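Conserved domain protein (Bacillus anthracis, PDB 3FBQ) is of unknown function but is built of beta-rich domains that probably belong to the immunoglobulin-like E-set kind, one of them assigned to the DUF5643 family. Local coordinates at residues K144-S156 and A164-F176. Numbering follows the deposited sequence.
Sequences KSMDSKERTIGGS and ANMEKVAMSPVSF
I153 packs its side chain against V169 and M166 in the tight part of this antiparallel pairing. Its CD1 lies 3.8 Å from V169 CB, the two side chains crossing at about a right angle, while CG1 rests 3.9 Å from M166 CB. The first torsion sets CG1 between the backbone N and carbonyl carbon (chi1 73°), and together with chi2 (-149°) it lays CD1 against the K168 carbonyl; CG2 lies beside V169 CG1. I288 and I286 of strand 281-289 cover this apolar patch: I153 and M166 both touch I288, and M166 also meets I286. K149 pairs with M171 and R151 with V169, each through two backbone hydrogen bonds; the straightest runs from V169 N to R151 O (3.0 Å, 170°). On the R151/V169 face, K149 and M171 run side by side and point the same way. Strands 149-157 and 162-171 thus form an antiparallel hairpin of the beta-rich DUF5643 region, probably an E-set sandwich. I153 N donates to E167 O (3.1 Å), and farther on M166 N reaches G155 O (3.0 Å). On its other side, against strand 175-184, E167 and K168 both face Y179 in a classic beta bulge. E167 points its first bond away from 144-156; its carboxylate forms a salt bridge with R225 and a hydrogen bond with N181. The more open, polar side carries E150, T152 and K168. E150 lays its CG against A170 CB (3.9 Å), and the K168 chain crosses E150 obliquely, yet K168 NZ stays 4.7 Å from E150 OE1, so any attraction is probably longer-range. At the other end M146 CE meets P173 CD tip to tip (3.5 Å), and the M146 sulfur passes across V174; F27 of helix 24-27 touches all three side chains. Within the adjoining turn, S172 OG accepts from V174 N, an ST turn.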
loop_
_atom_site.group_PDB
_atom_site.type_symbol
_atom_site.label_atom_id
_atom_site.label_comp_id
_atom_site.label_asym_id
_atom_site.label_seq_id
_atom_site.Cartn_x
_atom_site.Cartn_y
_atom_site.Cartn_z
ATOM N N LYS A 144 25.254 -4.649 7.907
ATOM C CA LYS A 144 26.126 -4.133 8.954
ATOM C C LYS A 144 26.272 -2.619 8.855
ATOM O O LYS A 144 26.560 -2.081 7.786
ATOM C CB LYS A 144 27.502 -4.800 8.882
ATOM C CG LYS A 144 28.312 -4.688 10.164
ATOM C CD LYS A 144 29.531 -5.596 10.126
ATOM C CE LYS A 144 30.647 -5.057 11.007
ATOM N NZ LYS A 144 30.618 -5.657 12.369
ATOM N N SER A 145 26.071 -1.939 9.978
ATOM C CA SER A 145 26.199 -0.484 10.034
ATOM C C SER A 145 27.642 -0.035 10.034
ATOM O O SER A 145 28.483 -0.648 10.664
ATOM C CB SER A 145 25.599 0.016 11.330
ATOM O OG SER A 145 24.208 -0.242 11.412
ATOM N N MET A 146 27.933 1.088 9.390
ATOM C CA MET A 146 29.190 1.749 9.659
ATOM C C MET A 146 29.219 2.148 11.144
ATOM O O MET A 146 28.171 2.393 11.726
ATOM C CB MET A 146 29.561 2.854 8.628
ATOM C CG MET A 146 28.663 4.053 8.408
ATOM S SD MET A 146 29.216 5.105 6.972
ATOM C CE MET A 146 30.797 4.466 7.074
ATOM N N ASP A 147 30.402 2.117 11.777
ATOM C CA ASP A 147 30.601 2.646 13.146
ATOM C C ASP A 147 30.480 4.143 13.248
ATOM O O ASP A 147 30.918 4.891 12.356
ATOM C CB ASP A 147 32.012 2.335 13.634
ATOM C CG ASP A 147 32.091 1.023 14.412
ATOM O OD1 ASP A 147 31.272 0.856 15.390
ATOM O OD2 ASP A 147 32.969 0.175 14.038
ATOM N N SER A 148 29.919 4.597 14.358
ATOM C CA SER A 148 29.987 6.010 14.679
ATOM C C SER A 148 30.300 6.282 16.164
ATOM O O SER A 148 29.884 5.517 17.046
ATOM C CB SER A 148 28.676 6.623 14.339
ATOM O OG SER A 148 27.752 5.955 15.130
ATOM N N LYS A 149 31.008 7.396 16.397
ATOM C CA LYS A 149 31.287 7.930 17.727
ATOM C C LYS A 149 30.151 8.800 18.196
ATOM O O LYS A 149 29.938 9.904 17.651
ATOM C CB LYS A 149 32.554 8.787 17.692
ATOM C CG LYS A 149 33.699 8.181 18.491
ATOM C CD LYS A 149 34.542 9.225 19.250
ATOM C CE LYS A 149 34.164 9.326 20.710
ATOM N NZ LYS A 149 32.956 10.200 20.903
ATOM N N GLU A 150 29.420 8.320 19.203
ATOM C CA GLU A 150 28.365 9.134 19.811
ATOM C C GLU A 150 28.722 9.560 21.185
ATOM O O GLU A 150 29.140 8.744 21.984
ATOM C CB GLU A 150 27.072 8.423 19.985
ATOM C CG GLU A 150 26.819 7.265 19.161
ATOM C CD GLU A 150 25.694 6.476 19.807
ATOM O OE1 GLU A 150 24.552 6.993 19.896
ATOM O OE2 GLU A 150 25.969 5.357 20.289
ATOM N N ARG A 151 28.516 10.846 21.447
ATOM C CA ARG A 151 28.645 11.423 22.765
ATOM C C ARG A 151 27.271 11.903 23.182
ATOM O O ARG A 151 26.484 12.413 22.353
ATOM C CB ARG A 151 29.599 12.597 22.723
ATOM C CG ARG A 151 30.278 12.839 24.048
ATOM C CD ARG A 151 31.509 13.701 23.872
ATOM N NE ARG A 151 31.138 15.085 23.562
ATOM C CZ ARG A 151 30.984 16.059 24.470
ATOM N NH1 ARG A 151 31.188 15.820 25.773
ATOM N NH2 ARG A 151 30.636 17.289 24.077
ATOM N N THR A 152 26.944 11.734 24.457
ATOM C CA THR A 152 25.706 12.358 24.939
ATOM C C THR A 152 25.973 13.766 25.467
ATOM O O THR A 152 26.811 13.952 26.333
ATOM C CB THR A 152 24.936 11.485 25.939
ATOM O OG1 THR A 152 24.787 12.220 27.158
ATOM C CG2 THR A 152 25.702 10.187 26.211
ATOM N N ILE A 153 25.255 14.735 24.908
ATOM C CA ILE A 153 25.447 16.161 25.179
ATOM C C ILE A 153 24.182 16.858 25.734
ATOM O O ILE A 153 23.071 16.339 25.651
ATOM C CB ILE A 153 25.886 16.921 23.905
ATOM C CG1 ILE A 153 24.698 17.074 22.932
ATOM C CG2 ILE A 153 27.039 16.255 23.294
ATOM C CD1 ILE A 153 25.031 17.110 21.458
ATOM N N GLY A 154 24.349 18.049 26.289
ATOM C CA GLY A 154 23.235 18.866 26.769
ATOM C C GLY A 154 23.484 20.258 26.238
ATOM O O GLY A 154 24.415 20.462 25.448
ATOM N N GLY A 155 22.685 21.227 26.647
ATOM C CA GLY A 155 22.811 22.552 26.066
ATOM C C GLY A 155 21.458 22.885 25.530
ATOM O O GLY A 155 20.746 21.988 25.114
ATOM N N SER A 156 21.110 24.161 25.535
ATOM C CA SER A 156 19.776 24.598 25.228
ATOM C C SER A 156 19.739 26.118 25.072
ATOM O O SER A 156 20.649 26.775 25.523
ATOM C CB SER A 156 18.838 24.154 26.354
ATOM O OG SER A 156 18.747 25.152 27.363
ATOM N N ALA A 164 14.946 24.833 22.934
ATOM C CA ALA A 164 15.502 23.701 22.153
ATOM C C ALA A 164 16.579 22.958 22.925
ATOM O O ALA A 164 17.537 23.576 23.371
ATOM C CB ALA A 164 16.020 24.183 20.819
ATOM N N ASN A 165 16.432 21.657 23.128
ATOM C CA ASN A 165 17.451 20.903 23.875
ATOM C C ASN A 165 18.251 19.930 23.069
ATOM O O ASN A 165 17.688 19.010 22.466
ATOM C CB ASN A 165 16.813 20.134 25.008
ATOM C CG ASN A 165 15.861 20.973 25.777
ATOM O OD1 ASN A 165 16.277 21.812 26.594
ATOM N ND2 ASN A 165 14.566 20.802 25.499
ATOM N N MET A 166 19.564 20.105 23.080
ATOM C CA MET A 166 20.433 19.143 22.446
ATOM C C MET A 166 20.316 17.828 23.237
ATOM O O MET A 166 19.861 17.822 24.396
ATOM C CB MET A 166 21.868 19.719 22.431
ATOM C CG MET A 166 22.151 20.909 21.399
ATOM S SD MET A 166 21.394 20.732 19.715
ATOM C CE MET A 166 19.764 21.438 19.966
ATOM N N GLU A 167 20.661 16.704 22.633
ATOM C CA GLU A 167 20.572 15.413 23.352
ATOM C C GLU A 167 21.804 14.566 23.052
ATOM O O GLU A 167 22.445 13.979 23.952
ATOM C CB GLU A 167 19.334 14.610 22.913
ATOM C CG GLU A 167 17.977 14.802 23.661
ATOM C CD GLU A 167 16.803 14.078 22.916
ATOM O OE1 GLU A 167 15.591 14.167 23.309
ATOM O OE2 GLU A 167 17.086 13.414 21.889
ATOM N N LYS A 168 22.140 14.492 21.772
ATOM C CA LYS A 168 23.191 13.589 21.386
ATOM C C LYS A 168 23.876 14.019 20.125
ATOM O O LYS A 168 23.277 14.696 19.289
ATOM C CB LYS A 168 22.608 12.205 21.175
ATOM C CG LYS A 168 23.575 11.156 21.614
ATOM C CD LYS A 168 23.316 9.834 20.942
ATOM C CE LYS A 168 21.991 9.184 21.393
ATOM N NZ LYS A 168 21.822 9.346 22.872
ATOM N N VAL A 169 25.113 13.599 19.948
ATOM C CA VAL A 169 25.763 13.850 18.681
ATOM C C VAL A 169 26.398 12.536 18.215
ATOM O O VAL A 169 26.840 11.765 19.064
ATOM C CB VAL A 169 26.795 15.018 18.812
ATOM C CG1 VAL A 169 27.925 14.663 19.797
ATOM C CG2 VAL A 169 27.335 15.459 17.446
ATOM N N ALA A 170 26.419 12.251 16.903
ATOM C CA ALA A 170 27.026 11.008 16.427
ATOM C C ALA A 170 27.769 11.157 15.094
ATOM O O ALA A 170 27.214 11.643 14.155
ATOM C CB ALA A 170 25.994 9.874 16.376
ATOM N N MET A 171 29.017 10.698 15.012
ATOM C CA MET A 171 29.880 11.085 13.907
ATOM C C MET A 171 30.384 9.845 13.180
ATOM O O MET A 171 31.144 9.087 13.756
ATOM C CB MET A 171 31.016 11.996 14.430
ATOM C CG MET A 171 30.505 13.190 15.391
ATOM S SD MET A 171 31.773 13.898 16.587
ATOM C CE MET A 171 31.678 12.854 18.067
ATOM N N SER A 172 29.909 9.606 11.953
ATOM C CA SER A 172 30.435 8.549 11.100
ATOM C C SER A 172 31.480 9.128 10.191
ATOM O O SER A 172 31.752 10.305 10.228
ATOM C CB SER A 172 29.352 7.953 10.211
ATOM O OG SER A 172 29.002 8.815 9.121
ATOM N N PRO A 173 32.066 8.308 9.338
ATOM C CA PRO A 173 33.109 8.847 8.480
ATOM C C PRO A 173 32.575 9.734 7.332
ATOM O O PRO A 173 33.342 10.503 6.688
ATOM C CB PRO A 173 33.743 7.586 7.892
ATOM C CG PRO A 173 33.416 6.557 8.852
ATOM C CD PRO A 173 32.089 6.846 9.356
ATOM N N VAL A 174 31.274 9.650 7.140
ATOM C CA VAL A 174 30.626 10.053 5.926
ATOM C C VAL A 174 29.656 11.198 6.314
ATOM O O VAL A 174 29.362 12.098 5.515
ATOM C CB VAL A 174 29.882 8.770 5.389
ATOM C CG1 VAL A 174 28.454 8.788 5.648
ATOM C CG2 VAL A 174 30.160 8.539 3.973
ATOM N N SER A 175 29.195 11.185 7.568
ATOM C CA SER A 175 28.131 12.085 8.006
ATOM C C SER A 175 28.115 12.140 9.523
ATOM O O SER A 175 28.844 11.412 10.200
ATOM C CB SER A 175 26.778 11.614 7.455
ATOM O OG SER A 175 26.385 10.396 8.098
ATOM N N PHE A 176 27.329 13.070 10.055
ATOM C CA PHE A 176 27.140 13.168 11.521
ATOM C C PHE A 176 25.727 13.532 11.898
ATOM O O PHE A 176 25.070 14.233 11.152
ATOM C CB PHE A 176 28.168 14.117 12.166
ATOM C CG PHE A 176 27.840 15.581 12.031
ATOM C CD1 PHE A 176 28.509 16.373 11.103
ATOM C CD2 PHE A 176 26.903 16.176 12.841
ATOM C CE1 PHE A 176 28.256 17.745 10.984
ATOM C CE2 PHE A 176 26.609 17.520 12.700
ATOM C CZ PHE A 176 27.313 18.317 11.792
#